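Local coordinates for Mgp-operon protein 3 (Mycoplasma pneumoniae, PDB 6RJ1) that probably serves as a membrane-anchored surface adhesin with which this human pathogen attaches to host cells, at residues P172-A177 / V238-D243; K355-A360 / D876-Q881; V166-T171 / K225-R230. All coordinates share one frame; numbering follows the deposited sequence.

Interaction 1: residues P172-A177 / V238-D243; sequences PYTPNA and VYEPLD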
# COMPACT_ATOMS: atom_id res chain seq x y z
N PRO A 172 6.23 7.08 -9.99
CA PRO A 172 5.19 7.62 -10.88
C PRO A 172 5.56 7.56 -12.38
O PRO A 172 4.69 7.83 -13.22
CB PRO A 172 5.04 9.06 -10.40
CG PRO A 172 6.32 9.38 -9.73
CD PRO A 172 6.74 8.12 -9.07
N TYR A 173 6.82 7.21 -12.71
CA TYR A 173 7.31 7.12 -14.09
C TYR A 173 7.48 5.68 -14.58
O TYR A 173 7.97 5.47 -15.69
CB TYR A 173 8.61 7.93 -14.26
CG TYR A 173 8.49 9.35 -13.75
CD1 TYR A 173 7.67 10.27 -14.41
CD2 TYR A 173 9.13 9.75 -12.59
CE1 TYR A 173 7.52 11.57 -13.92
CE2 TYR A 173 9.00 11.04 -12.10
CZ TYR A 173 8.19 11.95 -12.77
OH TYR A 173 8.02 13.21 -12.27
N THR A 174 7.05 4.69 -13.76
CA THR A 174 7.12 3.28 -14.11
C THR A 174 6.06 3.01 -15.18
O THR A 174 4.87 3.16 -14.90
CB THR A 174 6.95 2.39 -12.86
OG1 THR A 174 7.95 2.72 -11.89
CG2 THR A 174 7.01 0.89 -13.18
N PRO A 175 6.46 2.65 -16.43
CA PRO A 175 5.45 2.39 -17.46
C PRO A 175 4.84 0.99 -17.34
O PRO A 175 5.43 0.12 -16.70
CB PRO A 175 6.23 2.57 -18.77
CG PRO A 175 7.65 2.28 -18.43
CD PRO A 175 7.83 2.43 -16.94
N ASN A 176 3.67 0.78 -17.97
CA ASN A 176 2.95 -0.51 -18.00
C ASN A 176 3.84 -1.69 -18.42
O ASN A 176 3.81 -2.72 -17.75
CB ASN A 176 1.70 -0.41 -18.90
CG ASN A 176 0.49 0.20 -18.24
OD1 ASN A 176 0.31 0.18 -17.01
ND2 ASN A 176 -0.40 0.73 -19.06
N ALA A 177 4.66 -1.54 -19.50
CA ALA A 177 5.58 -2.58 -19.98
C ALA A 177 6.69 -2.88 -18.95
O ALA A 177 7.19 -4.01 -18.90
CB ALA A 177 6.19 -2.17 -21.31
N VAL A 238 18.80 2.55 -8.93
CA VAL A 238 18.04 3.79 -9.19
C VAL A 238 17.34 3.65 -10.56
O VAL A 238 16.30 4.25 -10.79
CB VAL A 238 18.92 5.08 -9.13
CG1 VAL A 238 18.78 5.81 -7.81
CG2 VAL A 238 20.39 4.82 -9.49
N TYR A 239 17.92 2.81 -11.43
CA TYR A 239 17.45 2.49 -12.77
C TYR A 239 16.38 1.41 -12.74
O TYR A 239 16.43 0.50 -11.91
CB TYR A 239 18.62 2.05 -13.67
CG TYR A 239 19.88 2.86 -13.45
CD1 TYR A 239 20.05 4.10 -14.04
CD2 TYR A 239 20.89 2.39 -12.61
CE1 TYR A 239 21.19 4.87 -13.80
CE2 TYR A 239 22.04 3.14 -12.37
CZ TYR A 239 22.19 4.38 -12.97
OH TYR A 239 23.32 5.13 -12.73
N GLU A 240 15.43 1.52 -13.67
CA GLU A 240 14.33 0.57 -13.85
C GLU A 240 14.02 0.42 -15.35
O GLU A 240 14.11 1.41 -16.08
CB GLU A 240 13.09 0.92 -13.01
CG GLU A 240 12.52 2.32 -13.22
CD GLU A 240 11.08 2.44 -12.79
OE1 GLU A 240 10.24 1.68 -13.31
OE2 GLU A 240 10.79 3.30 -11.92
N PRO A 241 13.70 -0.80 -15.84
CA PRO A 241 13.47 -0.98 -17.29
C PRO A 241 12.17 -0.41 -17.83
O PRO A 241 11.17 -0.31 -17.11
CB PRO A 241 13.54 -2.49 -17.47
CG PRO A 241 13.10 -3.04 -16.17
CD PRO A 241 13.57 -2.09 -15.12
N LEU A 242 12.18 -0.06 -19.13
CA LEU A 242 11.01 0.45 -19.85
C LEU A 242 10.07 -0.71 -20.17
O LEU A 242 8.85 -0.52 -20.18
CB LEU A 242 11.43 1.14 -21.15
CG LEU A 242 12.02 2.53 -21.00
CD1 LEU A 242 12.92 2.85 -22.15
CD2 LEU A 242 10.93 3.59 -20.90
N ASP A 243 10.65 -1.90 -20.41
CA ASP A 243 9.96 -3.15 -20.71
C ASP A 243 10.67 -4.27 -19.96
O ASP A 243 11.81 -4.61 -20.28
CB ASP A 243 9.97 -3.41 -22.23
CG ASP A 243 8.96 -4.42 -22.75
OD1 ASP A 243 8.44 -5.23 -21.94
OD2 ASP A 243 8.68 -4.41 -23.98
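Thr174 and Glu240 meet where the contact is buried, their side chains crossing at about a right angle. The hydroxyl OG1 of Thr174 sits before the carboxylate of Glu240, 2.9 Å from OE1 and likewise 2.9 Å from OE2, and its single proton could serve either oxygen. Glu240 CG stands between the backbone N and the carbonyl carbon (chi1 56°), and the extended chain beyond it carries the carboxylate across to the threonine. Threonine suits this place because its hydroxyl can accept from the backbone N of Thr171 while facing the carboxylate. Further partners grip the same group, Arg227 at OE1 and the hydroxyl OG1 of Thr171 at OE2.

Toward Ala177 and Asp243 the backbones come close, but the residues are partly exposed and this end is more open to solvent. Here side-chain carbons are set against carbonyl oxygens. Pro175, a compact ring without an N-H, rests CG 3.5 Å from Leu242 O, and that CG forms an apolar pair with Leu242 CD2 at 4.3 Å. Ala177 is small enough for the chains to close in, its CA 4.5 Å from the CA of Asp243. Its CB touches Leu242 O at 3.3 Å, and its own O receives a CA-H...O contact from Asp243. The Asp243 carboxylate turns to the backbone N of Thr245.

The loop leading into helix 176-179 is thus packed on strand 239-241, whose other partner is strand 356-358. Polar bonds fix the buried carboxylate, and its arginine partner would be expected to keep it ionised, whereas the proline-alanine end has no conventional hydrogen bond between the two segments and rests on close packing and a CA-H...O contact.

Interaction 2: residues K355-A360 / D876-Q881; sequences KYLNTA and DGKQQQ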
# COMPACT_ATOMS: atom_id res chain seq x y z
N LYS A 355 16.43 1.73 -22.94
CA LYS A 355 16.28 0.47 -22.21
C LYS A 355 15.84 0.69 -20.76
O LYS A 355 14.99 -0.05 -20.26
CB LYS A 355 17.59 -0.36 -22.28
CG LYS A 355 17.98 -0.79 -23.69
CD LYS A 355 19.19 -1.73 -23.69
CE LYS A 355 20.07 -1.52 -24.90
NZ LYS A 355 20.55 -0.12 -25.09
N TYR A 356 16.43 1.70 -20.08
CA TYR A 356 16.18 2.02 -18.67
C TYR A 356 15.84 3.49 -18.42
O TYR A 356 16.23 4.36 -19.20
CB TYR A 356 17.39 1.64 -17.79
CG TYR A 356 17.77 0.18 -17.83
CD1 TYR A 356 17.17 -0.74 -16.97
CD2 TYR A 356 18.74 -0.28 -18.71
CE1 TYR A 356 17.51 -2.09 -17.01
CE2 TYR A 356 19.10 -1.63 -18.75
CZ TYR A 356 18.47 -2.53 -17.90
OH TYR A 356 18.81 -3.86 -17.95
N LEU A 357 15.16 3.74 -17.29
CA LEU A 357 14.81 5.07 -16.80
C LEU A 357 15.58 5.31 -15.51
O LEU A 357 15.74 4.39 -14.71
CB LEU A 357 13.31 5.19 -16.49
CG LEU A 357 12.30 5.00 -17.62
CD1 LEU A 357 10.96 4.57 -17.05
CD2 LEU A 357 12.16 6.27 -18.47
N ASN A 358 16.04 6.55 -15.29
CA ASN A 358 16.72 6.96 -14.06
C ASN A 358 15.63 7.65 -13.23
O ASN A 358 15.17 8.74 -13.58
CB ASN A 358 17.89 7.90 -14.37
CG ASN A 358 18.86 8.12 -13.23
OD1 ASN A 358 18.47 8.31 -12.07
ND2 ASN A 358 20.14 8.11 -13.54
N THR A 359 15.16 6.97 -12.18
CA THR A 359 14.06 7.48 -11.36
C THR A 359 14.54 7.93 -9.97
O THR A 359 13.77 7.88 -9.00
CB THR A 359 12.91 6.48 -11.31
OG1 THR A 359 13.42 5.19 -10.93
CG2 THR A 359 12.16 6.38 -12.64
N ALA A 360 15.79 8.42 -9.88
CA ALA A 360 16.42 8.89 -8.65
C ALA A 360 15.59 9.93 -7.88
O ALA A 360 15.36 9.75 -6.68
CB ALA A 360 17.81 9.44 -8.94
N ASP A 876 11.92 13.72 -14.40
CA ASP A 876 11.21 12.49 -14.78
C ASP A 876 12.20 11.31 -15.01
O ASP A 876 13.41 11.48 -14.81
CB ASP A 876 10.30 12.74 -16.00
CG ASP A 876 10.97 13.16 -17.29
OD1 ASP A 876 12.18 12.89 -17.45
OD2 ASP A 876 10.28 13.74 -18.16
N GLY A 877 11.66 10.17 -15.45
CA GLY A 877 12.43 8.96 -15.75
C GLY A 877 13.45 9.15 -16.85
O GLY A 877 14.50 8.50 -16.85
N LYS A 878 13.15 10.06 -17.80
CA LYS A 878 14.03 10.39 -18.92
C LYS A 878 14.93 11.60 -18.61
O LYS A 878 15.50 12.22 -19.52
CB LYS A 878 13.23 10.54 -20.23
CG LYS A 878 12.93 9.19 -20.88
CD LYS A 878 11.89 9.29 -21.99
CE LYS A 878 11.84 8.05 -22.85
NZ LYS A 878 12.87 8.08 -23.93
N GLN A 879 15.08 11.91 -17.29
CA GLN A 879 15.89 12.97 -16.68
C GLN A 879 15.63 14.38 -17.27
O GLN A 879 16.55 15.18 -17.46
CB GLN A 879 17.39 12.61 -16.70
CG GLN A 879 17.78 11.50 -15.72
CD GLN A 879 17.50 11.85 -14.28
OE1 GLN A 879 18.14 12.73 -13.69
NE2 GLN A 879 16.54 11.17 -13.68
N GLN A 880 14.35 14.67 -17.54
CA GLN A 880 13.87 15.95 -18.06
C GLN A 880 13.15 16.65 -16.92
O GLN A 880 12.50 15.98 -16.11
CB GLN A 880 12.88 15.74 -19.23
CG GLN A 880 13.32 14.77 -20.34
CD GLN A 880 14.51 15.24 -21.15
OE1 GLN A 880 14.63 16.42 -21.53
NE2 GLN A 880 15.42 14.32 -21.43
N GLN A 881 13.26 17.99 -16.84
CA GLN A 881 12.60 18.81 -15.81
C GLN A 881 11.09 18.56 -15.83
O GLN A 881 10.49 18.48 -16.90
CB GLN A 881 12.90 20.30 -16.02
CG GLN A 881 13.70 20.91 -14.87
CD GLN A 881 14.20 22.31 -15.15
OE1 GLN A 881 14.54 22.68 -16.28
NE2 GLN A 881 14.29 23.13 -14.12
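Leu357 overlaps the backbone of Gly877, its methyl CD2 lying 3.5 Å from the glycine carbonyl carbon and its CB 3.5 Å from the carbonyl oxygen. With CG anti to the carbonyl carbon and beside the backbone N, the leucine end swings toward the turn, and CD2 also reaches Lys878 CG at 3.9 Å. Glycine suits this place because the position where a side chain would begin is already taken by that leucine methyl; the CA atoms of Leu357 and Gly877 are 4.7 Å apart. There Asn358 N donates to Gly877 O over 2.9 Å.

Gln879 folds back at chi2 (-61°), and its CG and amide lie against Asn358 CB. Its NE2 gives a hydrogen bond of 2.8 Å to Asn358 O, arriving from above the carbonyl plane, 47° out of it. The two side-chain amides are turned 42° from each other, and each is engaged beyond the contact: Asn358 ND2 binds Ala268 O, while Gln879 bonds to Gln361 through NE2 and to Val271 through OE1.

Gly877 belongs to a type I turn running from Asp876 to Gln879. Asp876 OD1 steadies it by accepting a bond from Gln880 N at 2.8 Å. The chemistry is thus mainly backbone recognition: the turn meets the edge of strand 356-358 with one carbonyl and one primary amide, so that the N-H and C=O of Asn358 are both satisfied by the loop.

Interaction 3: residues V166-T171 / K225-R230; sequences VEQPVT and KGRAYR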
# COMPACT_ATOMS: atom_id res chain seq x y z
N VAL A 166 12.45 -8.38 -2.20
CA VAL A 166 11.55 -7.23 -2.26
C VAL A 166 11.77 -6.50 -3.59
O VAL A 166 12.90 -6.22 -3.97
CB VAL A 166 11.67 -6.26 -1.04
CG1 VAL A 166 10.58 -5.19 -1.07
CG2 VAL A 166 11.63 -7.02 0.29
N GLU A 167 10.68 -6.22 -4.30
CA GLU A 167 10.71 -5.52 -5.57
C GLU A 167 11.10 -4.05 -5.36
O GLU A 167 10.66 -3.44 -4.37
CB GLU A 167 9.33 -5.57 -6.24
CG GLU A 167 9.34 -5.20 -7.72
CD GLU A 167 7.99 -4.84 -8.31
OE1 GLU A 167 6.97 -4.91 -7.59
OE2 GLU A 167 7.95 -4.50 -9.52
N GLN A 168 11.88 -3.47 -6.30
CA GLN A 168 12.23 -2.06 -6.25
C GLN A 168 10.93 -1.22 -6.29
O GLN A 168 9.95 -1.68 -6.89
CB GLN A 168 13.24 -1.68 -7.36
CG GLN A 168 12.71 -1.72 -8.79
CD GLN A 168 13.77 -1.36 -9.80
OE1 GLN A 168 14.02 -2.10 -10.75
NE2 GLN A 168 14.42 -0.22 -9.63
N PRO A 169 10.83 -0.09 -5.56
CA PRO A 169 9.56 0.64 -5.54
C PRO A 169 9.07 1.11 -6.91
O PRO A 169 9.87 1.41 -7.80
CB PRO A 169 9.81 1.80 -4.57
CG PRO A 169 11.00 1.40 -3.79
CD PRO A 169 11.84 0.60 -4.73
N VAL A 170 7.75 1.11 -7.09
CA VAL A 170 7.11 1.57 -8.32
C VAL A 170 7.08 3.10 -8.23
O VAL A 170 6.57 3.66 -7.25
CB VAL A 170 5.69 0.96 -8.52
CG1 VAL A 170 5.02 1.54 -9.77
CG2 VAL A 170 5.74 -0.56 -8.59
N THR A 171 7.67 3.77 -9.22
CA THR A 171 7.72 5.23 -9.22
C THR A 171 6.58 5.78 -10.09
O THR A 171 6.05 5.03 -10.92
CB THR A 171 9.10 5.73 -9.71
OG1 THR A 171 9.22 5.53 -11.12
CG2 THR A 171 10.26 5.09 -8.95
N LYS A 225 14.53 -11.63 -15.71
CA LYS A 225 14.58 -10.29 -16.31
C LYS A 225 13.62 -9.35 -15.59
O LYS A 225 12.77 -9.81 -14.81
CB LYS A 225 14.20 -10.36 -17.81
CG LYS A 225 15.21 -11.08 -18.69
CD LYS A 225 14.79 -11.10 -20.15
CE LYS A 225 15.94 -11.42 -21.08
NZ LYS A 225 16.38 -12.84 -20.97
N GLY A 226 13.75 -8.05 -15.87
CA GLY A 226 12.87 -7.02 -15.33
C GLY A 226 13.33 -6.26 -14.11
O GLY A 226 14.51 -6.32 -13.73
N ARG A 227 12.37 -5.54 -13.50
CA ARG A 227 12.52 -4.73 -12.27
C ARG A 227 13.21 -5.55 -11.19
O ARG A 227 12.94 -6.75 -11.05
CB ARG A 227 11.16 -4.24 -11.73
CG ARG A 227 10.08 -3.95 -12.76
CD ARG A 227 9.52 -2.54 -12.66
NE ARG A 227 9.07 -2.23 -11.31
CZ ARG A 227 9.42 -1.16 -10.62
NH1 ARG A 227 8.99 -0.99 -9.39
NH2 ARG A 227 10.19 -0.23 -11.18
N ALA A 228 14.12 -4.91 -10.46
CA ALA A 228 14.90 -5.57 -9.44
C ALA A 228 14.10 -6.08 -8.26
O ALA A 228 13.18 -5.42 -7.78
CB ALA A 228 16.01 -4.65 -8.96
N TYR A 229 14.46 -7.30 -7.83
CA TYR A 229 13.99 -7.99 -6.64
C TYR A 229 15.26 -8.15 -5.85
O TYR A 229 16.27 -8.65 -6.39
CB TYR A 229 13.37 -9.35 -6.98
CG TYR A 229 11.95 -9.25 -7.48
CD1 TYR A 229 10.88 -9.13 -6.59
CD2 TYR A 229 11.68 -9.25 -8.84
CE1 TYR A 229 9.57 -9.02 -7.05
CE2 TYR A 229 10.37 -9.15 -9.31
CZ TYR A 229 9.32 -9.04 -8.41
OH TYR A 229 8.03 -8.94 -8.89
N ARG A 230 15.29 -7.64 -4.63
CA ARG A 230 16.52 -7.71 -3.86
C ARG A 230 16.33 -8.28 -2.46
O ARG A 230 15.23 -8.19 -1.89
CB ARG A 230 17.22 -6.32 -3.81
CG ARG A 230 17.70 -5.75 -5.15
CD ARG A 230 18.98 -6.38 -5.64
NE ARG A 230 19.43 -5.83 -6.92
CZ ARG A 230 19.08 -6.32 -8.11
NH1 ARG A 230 19.53 -5.76 -9.23
NH2 ARG A 230 18.26 -7.37 -8.20
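Arg227 reaches along Glu167 and Gln168 toward Pro169. Its CB lies 3.7 Å from Gln168 OE1; CG and CD then run beside Glu167 OE2. NE makes a salt bridge to that oxygen over 3.1 Å, meeting it from above the carboxylate plane, with the two flat groups 75° apart. CZ has Gln168 CG over one face of the guanidinium. NH1 points straight (177°) at Pro169 O, 3.0 Å away, but comes in from above the carbonyl plane; it also touches Val170 CG2, and NH2 turns to Glu240. Arginine suits this place because its flat, many-donor end, curled by bends at chi2 and chi3, serves Glu167, Pro169 and Glu240 at once.

Glu167 OE2 is shared with Arg181, whereas OE1 binds Tyr662. Glu167 CG lies over the face that the Tyr229 ring offers, a CH-pi contact 4.2 Å from the centroid, and the tyrosine OH bonds to Asn655. Gln168 N bonds to Ala228 O, and its OE1 accepts from Ala228 N at 2.8 Å.

The Gln168-Ala228 bonds continue a short antiparallel pairing, Val166-Arg230 hydrogen-bonded and Glu167-Tyr229 non-hydrogen-bonded, within a mixed sheet where strand 165-167 also runs parallel to strand 650-654.

Overall arrangement
The Glu240 carboxylate joins interactions 1 and 3, whose centres are about 10 Å apart, by bonding to both segments of interaction 3: OE1 is 2.9 Å from Arg227 NH2 in a salt bridge, and OE2 is 2.8 Å from Thr171 OG1. Interactions 1 and 2, with centres about 9 Å apart, share a two-stranded antiparallel sheet, strand 239-241 against 356-358, in which Glu240 O and Leu357 N are 2.8 Å apart. Interactions 2 and 3 are farther, about 16 Å between centres, and meet where Thr359 CG2 packs on Thr171 OG1 at 3.4 Å. Along the chain, interactions 1 and 3 interleave, while interaction 2 brings in a loop from much later in the sequence.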